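Local structure of shikimate kinase (Bacteroides thetaiotaomicron, 3VAA) at residues 125-137 and 149-161. The protein probably catalyses the magnesium-dependent transfer of phosphate from ATP to the 3-hydroxyl of shikimate, a late step on the way to chorismate. Sequence-based numbering, arbitrary orientation.
Sequences NVHPDVLFRRLRI and EDDELMDFIIQAL
F132 of helix 128-137 packs as a knob into a hole formed by D150, L153, M154 and I157 of segment 149-161. Its CG stands anti to the backbone N (chi1 178°), and this carries the ring across to the second segment. The side chain can be followed outward. F132 CB meets the methyl of M154, with CE at 3.6 Å, and has I157 CD1 a little farther off. CG touches the same methyl. CD1 lies between M154 CE and L153 CD2. F132 CE1 comes within 3.4 Å of the backbone O of D150 and is close to L153 CD2. CZ ends beside the CA of D150. I157 CD1 approaches the rim of the ring.

M154 crosses F132 at about a right angle. Its chain bends at chi2 and chi3, which turns its tip toward P128 and F132. The sulfur makes an oblique Met-aromatic contact, 5.1 Å from SD to the F132 ring centroid. It also rests near P128 CB, while CE touches D129 OD1.

On the buried side, I157 slots CD1 against L135 CD1 and CG2 against L131 CD1. L131 and L161 meet tip to tip, 3.8 Å between their CD1 atoms. At the exposed end, R136 lays CG on L153 CD2. Its NH2 forms a long salt bridge of 3.8 Å to D150 OD1. OD1 sits far to one side of the guanidinium plane, so the attraction is of charge alone. No hydrogen bond crosses between the two segments.

R134 ties the first helix to G35 O of the predicted ATP site. The linking loop holds R142, a predicted ATP-binding residue, consistent with the mobile lid of shikimate kinases. The helices cross at 122°, their axes 9.8 Å apart. In the P-loop kinase-type parallel sheet, helix 128-137 follows strand 120-125, and helix 150-168 leads on to edge strand 173-176.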
loop_
_atom_site.group_PDB
_atom_site.type_symbol
_atom_site.label_atom_id
_atom_site.label_comp_id
_atom_site.label_asym_id
_atom_site.label_seq_id
_atom_site.Cartn_x
_atom_site.Cartn_y
_atom_site.Cartn_z
ATOM N N ASN A 125 4.801 -7.210 -3.942
ATOM C CA ASN A 125 5.229 -8.417 -3.298
ATOM C C ASN A 125 6.675 -8.269 -2.865
ATOM O O ASN A 125 7.560 -8.072 -3.696
ATOM C CB ASN A 125 5.084 -9.580 -4.301
ATOM C CG ASN A 125 5.575 -10.911 -3.746
ATOM O OD1 ASN A 125 5.409 -11.205 -2.562
ATOM N ND2 ASN A 125 6.158 -11.721 -4.610
ATOM N N VAL A 126 6.884 -8.353 -1.561
ATOM C CA VAL A 126 8.214 -8.197 -0.961
ATOM C C VAL A 126 8.501 -9.367 -0.024
ATOM O O VAL A 126 7.707 -9.708 0.841
ATOM C CB VAL A 126 8.327 -6.859 -0.248
ATOM C CG1 VAL A 126 9.724 -6.692 0.436
ATOM C CG2 VAL A 126 8.086 -5.707 -1.254
ATOM N N HIS A 127 9.652 -9.983 -0.231
ATOM C CA HIS A 127 10.069 -11.124 0.551
ATOM C C HIS A 127 10.189 -10.722 2.014
ATOM O O HIS A 127 10.641 -9.625 2.324
ATOM C CB HIS A 127 11.417 -11.630 0.040
ATOM C CG HIS A 127 11.779 -12.999 0.529
ATOM N ND1 HIS A 127 12.382 -13.219 1.748
ATOM C CD2 HIS A 127 11.638 -14.218 -0.048
ATOM C CE1 HIS A 127 12.598 -14.515 1.903
ATOM N NE2 HIS A 127 12.155 -15.145 0.829
ATOM N N PRO A 128 9.785 -11.608 2.926
ATOM C CA PRO A 128 9.846 -11.276 4.353
ATOM C C PRO A 128 11.250 -10.893 4.851
ATOM O O PRO A 128 11.356 -10.112 5.782
ATOM C CB PRO A 128 9.333 -12.540 5.046
ATOM C CG PRO A 128 8.772 -13.384 4.030
ATOM C CD PRO A 128 9.093 -12.875 2.672
ATOM N N ASP A 129 12.313 -11.424 4.249
ATOM C CA ASP A 129 13.669 -11.048 4.663
ATOM C C ASP A 129 13.870 -9.568 4.419
ATOM O O ASP A 129 14.530 -8.891 5.205
ATOM C CB ASP A 129 14.745 -11.841 3.898
ATOM C CG ASP A 129 14.771 -13.321 4.268
ATOM O OD1 ASP A 129 14.182 -13.701 5.311
ATOM O OD2 ASP A 129 15.389 -14.113 3.509
ATOM N N VAL A 130 13.297 -9.066 3.321
ATOM C CA VAL A 130 13.426 -7.661 2.968
ATOM C C VAL A 130 12.510 -6.830 3.837
ATOM O O VAL A 130 12.912 -5.764 4.293
ATOM C CB VAL A 130 13.160 -7.408 1.470
ATOM C CG1 VAL A 130 13.159 -5.903 1.193
ATOM C CG2 VAL A 130 14.203 -8.151 0.604
ATOM N N LEU A 131 11.271 -7.300 4.073
ATOM C CA LEU A 131 10.362 -6.578 4.979
ATOM C C LEU A 131 10.984 -6.471 6.381
ATOM O O LEU A 131 10.907 -5.414 7.034
ATOM C CB LEU A 131 8.996 -7.272 5.053
ATOM C CG LEU A 131 8.148 -7.164 3.796
ATOM C CD1 LEU A 131 6.865 -7.947 3.981
ATOM C CD2 LEU A 131 7.844 -5.676 3.453
ATOM N N PHE A 132 11.599 -7.574 6.827
ATOM C CA PHE A 132 12.273 -7.649 8.128
ATOM C C PHE A 132 13.334 -6.563 8.230
ATOM O O PHE A 132 13.337 -5.753 9.186
ATOM C CB PHE A 132 12.862 -9.058 8.321
ATOM C CG PHE A 132 13.633 -9.246 9.609
ATOM C CD1 PHE A 132 12.965 -9.531 10.801
ATOM C CD2 PHE A 132 15.014 -9.174 9.620
ATOM C CE1 PHE A 132 13.662 -9.721 11.989
ATOM C CE2 PHE A 132 15.727 -9.371 10.813
ATOM C CZ PHE A 132 15.039 -9.641 12.001
ATOM N N ARG A 133 14.237 -6.517 7.258
ATOM C CA ARG A 133 15.278 -5.480 7.272
ATOM C C ARG A 133 14.692 -4.070 7.280
ATOM O O ARG A 133 15.047 -3.237 8.124
ATOM C CB ARG A 133 16.181 -5.634 6.059
ATOM C CG ARG A 133 17.395 -4.719 6.074
ATOM C CD ARG A 133 18.165 -4.942 4.806
ATOM N NE ARG A 133 17.400 -4.440 3.666
ATOM C CZ ARG A 133 17.344 -5.010 2.467
ATOM N NH1 ARG A 133 17.964 -6.154 2.228
ATOM N NH2 ARG A 133 16.630 -4.446 1.509
ATOM N N ARG A 134 13.784 -3.796 6.344
ATOM C CA ARG A 134 13.203 -2.467 6.234
ATOM C C ARG A 134 12.462 -2.024 7.485
ATOM O O ARG A 134 12.599 -0.890 7.915
ATOM C CB ARG A 134 12.245 -2.375 5.048
ATOM C CG ARG A 134 12.922 -2.499 3.697
ATOM C CD ARG A 134 11.854 -2.531 2.592
ATOM N NE ARG A 134 12.444 -2.552 1.262
ATOM C CZ ARG A 134 11.754 -2.693 0.133
ATOM N NH1 ARG A 134 10.431 -2.832 0.144
ATOM N NH2 ARG A 134 12.397 -2.715 -1.021
ATOM N N LEU A 135 11.682 -2.928 8.071
ATOM C CA LEU A 135 10.884 -2.587 9.238
ATOM C C LEU A 135 11.746 -2.434 10.484
ATOM O O LEU A 135 11.431 -1.623 11.345
ATOM C CB LEU A 135 9.734 -3.591 9.418
ATOM C CG LEU A 135 8.697 -3.516 8.285
ATOM C CD1 LEU A 135 7.700 -4.665 8.344
ATOM C CD2 LEU A 135 7.944 -2.182 8.267
ATOM N N ARG A 136 12.824 -3.209 10.570
ATOM C CA ARG A 136 13.801 -3.074 11.662
ATOM C C ARG A 136 14.383 -1.675 11.659
ATOM O O ARG A 136 14.508 -1.019 12.696
ATOM C CB ARG A 136 14.970 -4.032 11.446
ATOM C CG ARG A 136 15.023 -5.253 12.308
ATOM C CD ARG A 136 16.339 -5.986 12.007
ATOM N NE ARG A 136 17.057 -6.341 13.220
ATOM C CZ ARG A 136 18.221 -6.981 13.237
ATOM N NH1 ARG A 136 18.793 -7.355 12.098
ATOM N NH2 ARG A 136 18.815 -7.249 14.395
ATOM N N ILE A 137 14.778 -1.233 10.473
ATOM C CA ILE A 137 15.372 0.093 10.306
ATOM C C ILE A 137 14.362 1.205 10.556
ATOM O O ILE A 137 14.720 2.280 11.039
ATOM C CB ILE A 137 15.988 0.228 8.905
ATOM C CG1 ILE A 137 17.194 -0.696 8.791
ATOM C CG2 ILE A 137 16.442 1.642 8.661
ATOM C CD1 ILE A 137 18.332 -0.339 9.723
ATOM N N GLU A 149 11.963 -8.396 18.331
ATOM C CA GLU A 149 13.263 -8.578 17.701
ATOM C C GLU A 149 13.408 -9.993 17.112
ATOM O O GLU A 149 12.605 -10.911 17.386
ATOM C CB GLU A 149 14.391 -8.342 18.716
ATOM C CG GLU A 149 14.446 -6.933 19.345
ATOM C CD GLU A 149 14.907 -5.835 18.379
ATOM O OE1 GLU A 149 15.377 -6.162 17.267
ATOM O OE2 GLU A 149 14.815 -4.638 18.745
ATOM N N ASP A 150 14.412 -10.118 16.252
ATOM C CA ASP A 150 14.798 -11.366 15.629
ATOM C C ASP A 150 13.612 -12.265 15.268
ATOM O O ASP A 150 12.721 -11.843 14.524
ATOM C CB ASP A 150 15.803 -12.076 16.541
ATOM C CG ASP A 150 17.027 -11.227 16.823
ATOM O OD1 ASP A 150 17.217 -10.197 16.131
ATOM O OD2 ASP A 150 17.800 -11.591 17.726
ATOM N N ASP A 151 13.586 -13.477 15.823
ATOM C CA ASP A 151 12.557 -14.465 15.472
ATOM C C ASP A 151 11.134 -13.981 15.772
ATOM O O ASP A 151 10.200 -14.289 15.023
ATOM C CB ASP A 151 12.851 -15.792 16.190
ATOM C CG ASP A 151 12.127 -16.981 15.570
ATOM O OD1 ASP A 151 11.372 -16.804 14.581
ATOM O OD2 ASP A 151 12.332 -18.111 16.072
ATOM N N GLU A 152 10.961 -13.217 16.848
ATOM C CA GLU A 152 9.634 -12.715 17.184
ATOM C C GLU A 152 9.129 -11.746 16.112
ATOM O O GLU A 152 7.968 -11.826 15.683
ATOM C CB GLU A 152 9.634 -12.021 18.540
ATOM C CG GLU A 152 8.257 -11.577 18.975
ATOM C CD GLU A 152 8.246 -10.830 20.295
ATOM O OE1 GLU A 152 9.329 -10.595 20.879
ATOM O OE2 GLU A 152 7.135 -10.466 20.741
ATOM N N LEU A 153 9.994 -10.831 15.692
ATOM C CA LEU A 153 9.641 -9.849 14.670
ATOM C C LEU A 153 9.371 -10.537 13.329
ATOM O O LEU A 153 8.371 -10.249 12.666
ATOM C CB LEU A 153 10.762 -8.811 14.505
ATOM C CG LEU A 153 10.581 -7.796 13.364
ATOM C CD1 LEU A 153 9.271 -7.047 13.512
ATOM C CD2 LEU A 153 11.758 -6.839 13.288
ATOM N N MET A 154 10.261 -11.451 12.936
ATOM C CA MET A 154 10.091 -12.168 11.675
ATOM C C MET A 154 8.783 -12.973 11.689
ATOM O O MET A 154 8.038 -12.952 10.707
ATOM C CB MET A 154 11.265 -13.114 11.397
ATOM C CG MET A 154 11.131 -13.879 10.081
ATOM S SD MET A 154 11.241 -12.844 8.596
ATOM C CE MET A 154 12.997 -12.604 8.454
ATOM N N ASP A 155 8.516 -13.696 12.779
ATOM C CA ASP A 155 7.261 -14.476 12.870
ATOM C C ASP A 155 6.049 -13.551 12.749
ATOM O O ASP A 155 5.047 -13.915 12.134
ATOM C CB ASP A 155 7.151 -15.271 14.187
ATOM C CG ASP A 155 8.163 -16.415 14.294
ATOM O OD1 ASP A 155 8.676 -16.884 13.253
ATOM O OD2 ASP A 155 8.435 -16.856 15.438
ATOM N N PHE A 156 6.133 -12.354 13.331
ATOM C CA PHE A 156 5.019 -11.395 13.275
ATOM C C PHE A 156 4.691 -10.966 11.831
ATOM O O PHE A 156 3.507 -10.949 11.405
ATOM C CB PHE A 156 5.313 -10.176 14.150
ATOM C CG PHE A 156 4.178 -9.182 14.206
ATOM C CD1 PHE A 156 4.118 -8.121 13.306
ATOM C CD2 PHE A 156 3.165 -9.329 15.128
ATOM C CE1 PHE A 156 3.078 -7.222 13.342
ATOM C CE2 PHE A 156 2.115 -8.424 15.167
ATOM C CZ PHE A 156 2.082 -7.367 14.272
ATOM N N ILE A 157 5.738 -10.635 11.080
ATOM C CA ILE A 157 5.599 -10.252 9.670
ATOM C C ILE A 157 5.038 -11.414 8.843
ATOM O O ILE A 157 4.045 -11.266 8.103
ATOM C CB ILE A 157 6.970 -9.838 9.090
ATOM C CG1 ILE A 157 7.428 -8.540 9.764
ATOM C CG2 ILE A 157 6.903 -9.659 7.583
ATOM C CD1 ILE A 157 8.901 -8.175 9.481
ATOM N N ILE A 158 5.663 -12.580 8.981
ATOM C CA ILE A 158 5.238 -13.756 8.221
ATOM C C ILE A 158 3.778 -14.076 8.470
ATOM O O ILE A 158 3.036 -14.339 7.521
ATOM C CB ILE A 158 6.135 -14.995 8.508
ATOM C CG1 ILE A 158 7.531 -14.774 7.912
ATOM C CG2 ILE A 158 5.514 -16.266 7.926
ATOM C CD1 ILE A 158 8.576 -15.837 8.314
ATOM N N GLN A 159 3.347 -14.030 9.725
ATOM C CA GLN A 159 1.944 -14.323 10.049
ATOM C C GLN A 159 1.003 -13.249 9.525
ATOM O O GLN A 159 -0.112 -13.555 9.086
ATOM C CB GLN A 159 1.774 -14.494 11.560
ATOM C CG GLN A 159 2.481 -15.756 12.073
ATOM C CD GLN A 159 2.729 -15.759 13.582
ATOM O OE1 GLN A 159 2.177 -14.946 14.329
ATOM N NE2 GLN A 159 3.578 -16.678 14.027
ATOM N N ALA A 160 1.429 -11.988 9.596
ATOM C CA ALA A 160 0.611 -10.904 9.083
ATOM C C ALA A 160 0.389 -11.088 7.575
ATOM O O ALA A 160 -0.727 -10.900 7.078
ATOM C CB ALA A 160 1.266 -9.532 9.385
ATOM N N LEU A 161 1.441 -11.471 6.849
ATOM C CA LEU A 161 1.338 -11.698 5.415
ATOM C C LEU A 161 0.429 -12.903 5.148
ATOM O O LEU A 161 -0.301 -12.923 4.165
ATOM C CB LEU A 161 2.705 -11.920 4.755
ATOM C CG LEU A 161 3.702 -10.773 4.721
ATOM C CD1 LEU A 161 5.032 -11.234 4.090
ATOM C CD2 LEU A 161 3.136 -9.571 3.966
#